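Local coordinates for protein 5,10-methylenetetrahydromethanopterin reductase (Methanopyrus kandleri, PDB 1EZW) that catalyses the reversible, coenzyme F420-dependent reduction of methylenetetrahydromethanopterin to methyltetrahydromethanopterin, a step in making methane from carbon dioxide, at residues D84-R90 and R164-G168; A250-M254 and I274-I278. All blocks are in the same frame, centred on the assembly; numbering follows the deposited sequence.

Interaction 1. Residues D84-R90 and R164-G168; sequences DWISGGR and RSIQG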
loop_
_atom_site.group_PDB
_atom_site.type_symbol
_atom_site.label_atom_id
_atom_site.label_comp_id
_atom_site.label_asym_id
_atom_site.label_seq_id
_atom_site.Cartn_x
_atom_site.Cartn_y
_atom_site.Cartn_z
ATOM N N ASP A 84 9.241 7.859 -9.109
ATOM C CA ASP A 84 10.585 7.459 -8.661
ATOM C C ASP A 84 10.735 7.532 -7.135
ATOM O O ASP A 84 11.300 6.635 -6.491
ATOM C CB ASP A 84 11.650 8.380 -9.275
ATOM C CG ASP A 84 13.029 7.788 -9.172
ATOM O OD1 ASP A 84 13.930 8.462 -8.636
ATOM O OD2 ASP A 84 13.174 6.618 -9.630
ATOM N N TRP A 85 10.243 8.614 -6.543
ATOM C CA TRP A 85 10.366 8.771 -5.109
ATOM C C TRP A 85 9.563 7.677 -4.373
ATOM O O TRP A 85 10.072 6.997 -3.459
ATOM C CB TRP A 85 9.868 10.174 -4.701
ATOM C CG TRP A 85 10.209 10.488 -3.273
ATOM C CD1 TRP A 85 11.309 11.205 -2.815
ATOM C CD2 TRP A 85 9.476 10.084 -2.115
ATOM N NE1 TRP A 85 11.284 11.256 -1.429
ATOM C CE2 TRP A 85 10.177 10.579 -0.981
ATOM C CE3 TRP A 85 8.298 9.341 -1.915
ATOM C CZ2 TRP A 85 9.729 10.356 0.336
ATOM C CZ3 TRP A 85 7.863 9.108 -0.610
ATOM C CH2 TRP A 85 8.572 9.613 0.500
ATOM N N ILE A 86 8.295 7.517 -4.732
ATOM C CA ILE A 86 7.482 6.508 -4.073
ATOM C C ILE A 86 8.022 5.080 -4.210
ATOM O O ILE A 86 7.936 4.295 -3.270
ATOM C CB ILE A 86 6.031 6.582 -4.602
ATOM C CG1 ILE A 86 5.428 7.927 -4.132
ATOM C CG2 ILE A 86 5.187 5.448 -3.987
ATOM C CD1 ILE A 86 4.049 8.235 -4.720
ATOM N N SER A 87 8.626 4.769 -5.373
ATOM C CA SER A 87 9.161 3.430 -5.627
ATOM C C SER A 87 10.571 3.236 -5.065
ATOM O O SER A 87 11.117 2.146 -5.220
ATOM C CB SER A 87 9.188 3.121 -7.126
ATOM O OG SER A 87 10.165 3.949 -7.772
ATOM N N GLY A 88 11.151 4.238 -4.418
ATOM C CA GLY A 88 12.509 4.043 -3.869
ATOM C C GLY A 88 13.590 4.028 -4.960
ATOM O O GLY A 88 14.625 3.346 -4.834
ATOM N N GLY A 89 13.328 4.765 -6.035
ATOM C CA GLY A 89 14.298 4.937 -7.117
ATOM C C GLY A 89 14.268 3.898 -8.206
ATOM O O GLY A 89 15.356 3.499 -8.717
ATOM N N ARG A 90 13.053 3.500 -8.599
ATOM C CA ARG A 90 12.849 2.484 -9.624
ATOM C C ARG A 90 12.153 2.952 -10.901
ATOM O O ARG A 90 11.785 2.134 -11.731
ATOM C CB ARG A 90 12.051 1.289 -9.048
ATOM C CG ARG A 90 12.872 0.491 -8.063
ATOM C CD ARG A 90 12.058 -0.675 -7.549
ATOM N NE ARG A 90 10.965 -0.269 -6.657
ATOM C CZ ARG A 90 9.742 -0.800 -6.711
ATOM N NH1 ARG A 90 8.804 -0.394 -5.848
ATOM N NH2 ARG A 90 9.425 -1.666 -7.665
ATOM N N ARG A 164 11.464 16.184 -5.478
ATOM C CA ARG A 164 12.724 15.552 -5.781
ATOM C C ARG A 164 12.520 14.053 -5.999
ATOM O O ARG A 164 11.754 13.387 -5.287
ATOM C CB ARG A 164 13.744 15.764 -4.665
ATOM C CG ARG A 164 14.328 17.203 -4.635
ATOM C CD ARG A 164 15.159 17.504 -5.896
ATOM N NE ARG A 164 15.727 18.861 -5.853
ATOM C CZ ARG A 164 15.051 19.976 -6.118
ATOM N NH1 ARG A 164 15.652 21.177 -6.045
ATOM N NH2 ARG A 164 13.792 19.900 -6.508
ATOM N N SER A 165 13.230 13.523 -6.992
ATOM C CA SER A 165 13.210 12.092 -7.264
ATOM C C SER A 165 14.337 11.473 -6.436
ATOM O O SER A 165 14.969 12.167 -5.642
ATOM C CB SER A 165 13.503 11.834 -8.750
ATOM O OG SER A 165 14.816 12.315 -9.080
ATOM N N ILE A 166 14.609 10.192 -6.628
ATOM C CA ILE A 166 15.720 9.562 -5.914
ATOM C C ILE A 166 16.883 9.346 -6.878
ATOM O O ILE A 166 18.036 9.653 -6.545
ATOM C CB ILE A 166 15.229 8.268 -5.259
ATOM C CG1 ILE A 166 14.390 8.673 -4.049
ATOM C CG2 ILE A 166 16.418 7.319 -4.849
ATOM C CD1 ILE A 166 13.628 7.581 -3.469
ATOM N N GLN A 167 16.596 8.877 -8.088
ATOM C CA GLN A 167 17.683 8.653 -9.059
ATOM C C GLN A 167 18.105 9.933 -9.768
ATOM O O GLN A 167 19.147 9.933 -10.436
ATOM C CB GLN A 167 17.258 7.706 -10.170
ATOM C CG GLN A 167 16.804 6.359 -9.724
ATOM C CD GLN A 167 16.433 5.516 -10.929
ATOM O OE1 GLN A 167 17.307 4.937 -11.590
ATOM N NE2 GLN A 167 15.138 5.475 -11.260
ATOM N N GLY A 168 17.312 11.003 -9.664
ATOM C CA GLY A 168 17.666 12.222 -10.401
ATOM C C GLY A 168 17.843 11.943 -11.904
ATOM O O GLY A 168 17.038 11.239 -12.519
#
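The carboxylate of Asp84, in the last turn of helix 73-86, is clasped by the loop 164-168. Its OD1 takes two backbone donors: Gln167 N, 2.8 Å from Asp84 OD1, arrives almost in line with the C-O bond, while Ile166 N, 2.7 Å from the same oxygen, comes from the anti side and out of plane. Asp84 OD2 receives Gln167 NE2 at 2.8 Å, on its syn side but 33° out of the carboxylate plane, though almost in the plane of the amide. The chain of Gln167, extended beyond CG, crosses the aspartate side chain at about a right angle and carries the amide out to OD2. Just past the segment, Ala91 completes the grip: its N donates to Asp84 OD2 and its O accepts from Gln167 NE2.

Alongside, Ile166 drops into the turn that ends the helix. Its CD1 lies 3.6 Å from Trp85 O and 3.7 Å from Gly88 CA, where Gly88 closes the helix in a Schellman motif. Trp85 brings CD1 to 3.3 Å from Arg164 O, an oxygen that accepts a hydrogen bond from Tyr43 OH of a third subunit.

Ser87 OG accepts from Arg90 N in an ST motif. The arginine side chain donates to Thr56 OG1, a residue of the magnesium site, and lies about 4 Å from the bound magnesium ion. Further out, Lys24 of the second subunit makes a cation-pi contact with Trp85. Two bonds on each carboxylate oxygen fix the rotation of Asp84, and so many N-H donors around a buried group would be expected to stabilise its ionised form.

Interaction 2. Residues A250-M254 and I274-I278; sequences AFIVM and IAEAI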
loop_
_atom_site.group_PDB
_atom_site.type_symbol
_atom_site.label_atom_id
_atom_site.label_comp_id
_atom_site.label_asym_id
_atom_site.label_seq_id
_atom_site.Cartn_x
_atom_site.Cartn_y
_atom_site.Cartn_z
ATOM N N ALA A 250 -3.579 -10.785 -35.546
ATOM C CA ALA A 250 -4.527 -10.279 -36.538
ATOM C C ALA A 250 -4.482 -8.753 -36.569
ATOM O O ALA A 250 -4.406 -8.159 -37.643
ATOM C CB ALA A 250 -5.933 -10.766 -36.223
ATOM N N PHE A 251 -4.512 -8.115 -35.398
ATOM C CA PHE A 251 -4.435 -6.655 -35.335
ATOM C C PHE A 251 -3.087 -6.135 -35.787
ATOM O O PHE A 251 -2.989 -5.047 -36.366
ATOM C CB PHE A 251 -4.705 -6.131 -33.921
ATOM C CG PHE A 251 -6.160 -5.871 -33.635
ATOM C CD1 PHE A 251 -7.050 -6.923 -33.413
ATOM C CD2 PHE A 251 -6.648 -4.565 -33.624
ATOM C CE1 PHE A 251 -8.407 -6.677 -33.187
ATOM C CE2 PHE A 251 -8.000 -4.307 -33.401
ATOM C CZ PHE A 251 -8.881 -5.369 -33.184
ATOM N N ILE A 252 -2.030 -6.890 -35.500
ATOM C CA ILE A 252 -0.702 -6.458 -35.919
ATOM C C ILE A 252 -0.628 -6.496 -37.451
ATOM O O ILE A 252 -0.138 -5.557 -38.074
ATOM C CB ILE A 252 0.396 -7.367 -35.321
ATOM C CG1 ILE A 252 0.358 -7.265 -33.787
ATOM C CG2 ILE A 252 1.767 -6.977 -35.897
ATOM C CD1 ILE A 252 1.359 -8.143 -33.062
ATOM N N VAL A 253 -1.113 -7.587 -38.039
ATOM C CA VAL A 253 -1.112 -7.739 -39.486
ATOM C C VAL A 253 -1.857 -6.568 -40.096
ATOM O O VAL A 253 -1.394 -5.961 -41.057
ATOM C CB VAL A 253 -1.807 -9.050 -39.935
ATOM C CG1 VAL A 253 -1.940 -9.075 -41.459
ATOM C CG2 VAL A 253 -0.996 -10.254 -39.478
ATOM N N MET A 254 -3.011 -6.247 -39.526
ATOM C CA MET A 254 -3.809 -5.134 -40.035
ATOM C C MET A 254 -3.084 -3.796 -40.058
ATOM O O MET A 254 -3.172 -3.063 -41.048
ATOM C CB MET A 254 -5.081 -4.957 -39.221
ATOM C CG MET A 254 -5.892 -3.761 -39.671
ATOM S SD MET A 254 -7.208 -3.406 -38.525
ATOM C CE MET A 254 -6.248 -2.989 -37.051
ATOM N N ILE A 274 -7.949 -9.457 -43.550
ATOM C CA ILE A 274 -8.027 -9.593 -42.103
ATOM C C ILE A 274 -8.479 -8.221 -41.595
ATOM O O ILE A 274 -9.271 -8.126 -40.657
ATOM C CB ILE A 274 -6.630 -9.960 -41.498
ATOM C CG1 ILE A 274 -6.406 -11.470 -41.581
ATOM C CG2 ILE A 274 -6.501 -9.440 -40.074
ATOM C CD1 ILE A 274 -5.083 -11.937 -41.000
ATOM N N ALA A 275 -7.978 -7.165 -42.234
ATOM C CA ALA A 275 -8.320 -5.795 -41.858
ATOM C C ALA A 275 -9.797 -5.508 -42.096
ATOM O O ALA A 275 -10.380 -4.628 -41.458
ATOM C CB ALA A 275 -7.467 -4.806 -42.645
ATOM N N GLU A 276 -10.389 -6.249 -43.030
ATOM C CA GLU A 276 -11.801 -6.103 -43.361
ATOM C C GLU A 276 -12.647 -6.888 -42.365
ATOM O O GLU A 276 -13.782 -6.512 -42.064
ATOM C CB GLU A 276 -12.049 -6.585 -44.791
ATOM C CG GLU A 276 -11.554 -5.598 -45.844
ATOM C CD GLU A 276 -11.639 -6.152 -47.254
ATOM O OE1 GLU A 276 -12.626 -6.863 -47.549
ATOM O OE2 GLU A 276 -10.730 -5.862 -48.071
ATOM N N ALA A 277 -12.089 -7.984 -41.860
ATOM C CA ALA A 277 -12.780 -8.793 -40.860
ATOM C C ALA A 277 -12.822 -7.937 -39.586
ATOM O O ALA A 277 -13.830 -7.909 -38.875
ATOM C CB ALA A 277 -12.022 -10.096 -40.615
ATOM N N ILE A 278 -11.717 -7.245 -39.306
ATOM C CA ILE A 278 -11.645 -6.345 -38.156
ATOM C C ILE A 278 -12.248 -5.049 -38.695
ATOM O O ILE A 278 -12.295 -4.844 -39.914
ATOM C CB ILE A 278 -10.183 -6.052 -37.716
ATOM C CG1 ILE A 278 -9.460 -7.354 -37.370
ATOM C CG2 ILE A 278 -10.182 -5.123 -36.506
ATOM C CD1 ILE A 278 -7.987 -7.155 -37.057
#
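Ile278 pushes its side chain into a hollow bounded by Ala250, Phe251 and Met254. With CG1 beside the backbone N (chi1 -58°), the two branches part and both reach helix 238-254. CD1 sits over one face of the Phe251 ring, 4.0 Å from its centroid, in a CH-pi contact set off toward the rim; CG2 meets the far end of the same ring, 3.6 Å from Phe251 CZ. On another flank of the isoleucine, Met254 SD comes to 4.0 Å from Ile278 CG2.

The methionine chain runs out anti at both chi1 (177°) and chi2, which carries SD to the isoleucine; the bend at chi3 then folds only the methyl CE back toward its own helix. Lower on the same chain, Met254 CG presses on the small knob of Ala275, 3.5 Å from its CB, at the place where the two backbones come nearest.

Ile274 fills the next dip. Its CG2 lies 3.5 Å from Ala250 O, a carbonyl already bonded to Met254 N within the helix, and its CD1 extends to Val253 CG1. Leu289 and Met294 pack on Ile274 from neighbouring helices, and Phe283 touches Phe251.

Made by apolar side chains resting on one another and on one helix carbonyl, the interface joins the C-terminal end of helix 238-254 to the short helix 273-277, part of a cluster of small helices inserted between the last two strands of the TIM barrel.

How the interactions relate
From the N terminus, the chain runs through the first three barrel strands and helix 73-86 before reaching interaction 1, which closes an excursion of 73 residues containing strand 93-95 and helices 100-106 and 127-142. It ties the end of helix 73-86 to the loop before strand 173-176. Interaction 2, a shorter closure of 19 residues that includes helix 258-263, ties helix 238-254 to helix 273-277, between strands 225-229 and 321-324. The loops follow in series, neither nesting nor crossing. Their centres are 41 Å apart, on opposite sides of the chain's centre: interaction 1 lies among subunit contacts, whereas no other chain of the assembly touches the segments of interaction 2.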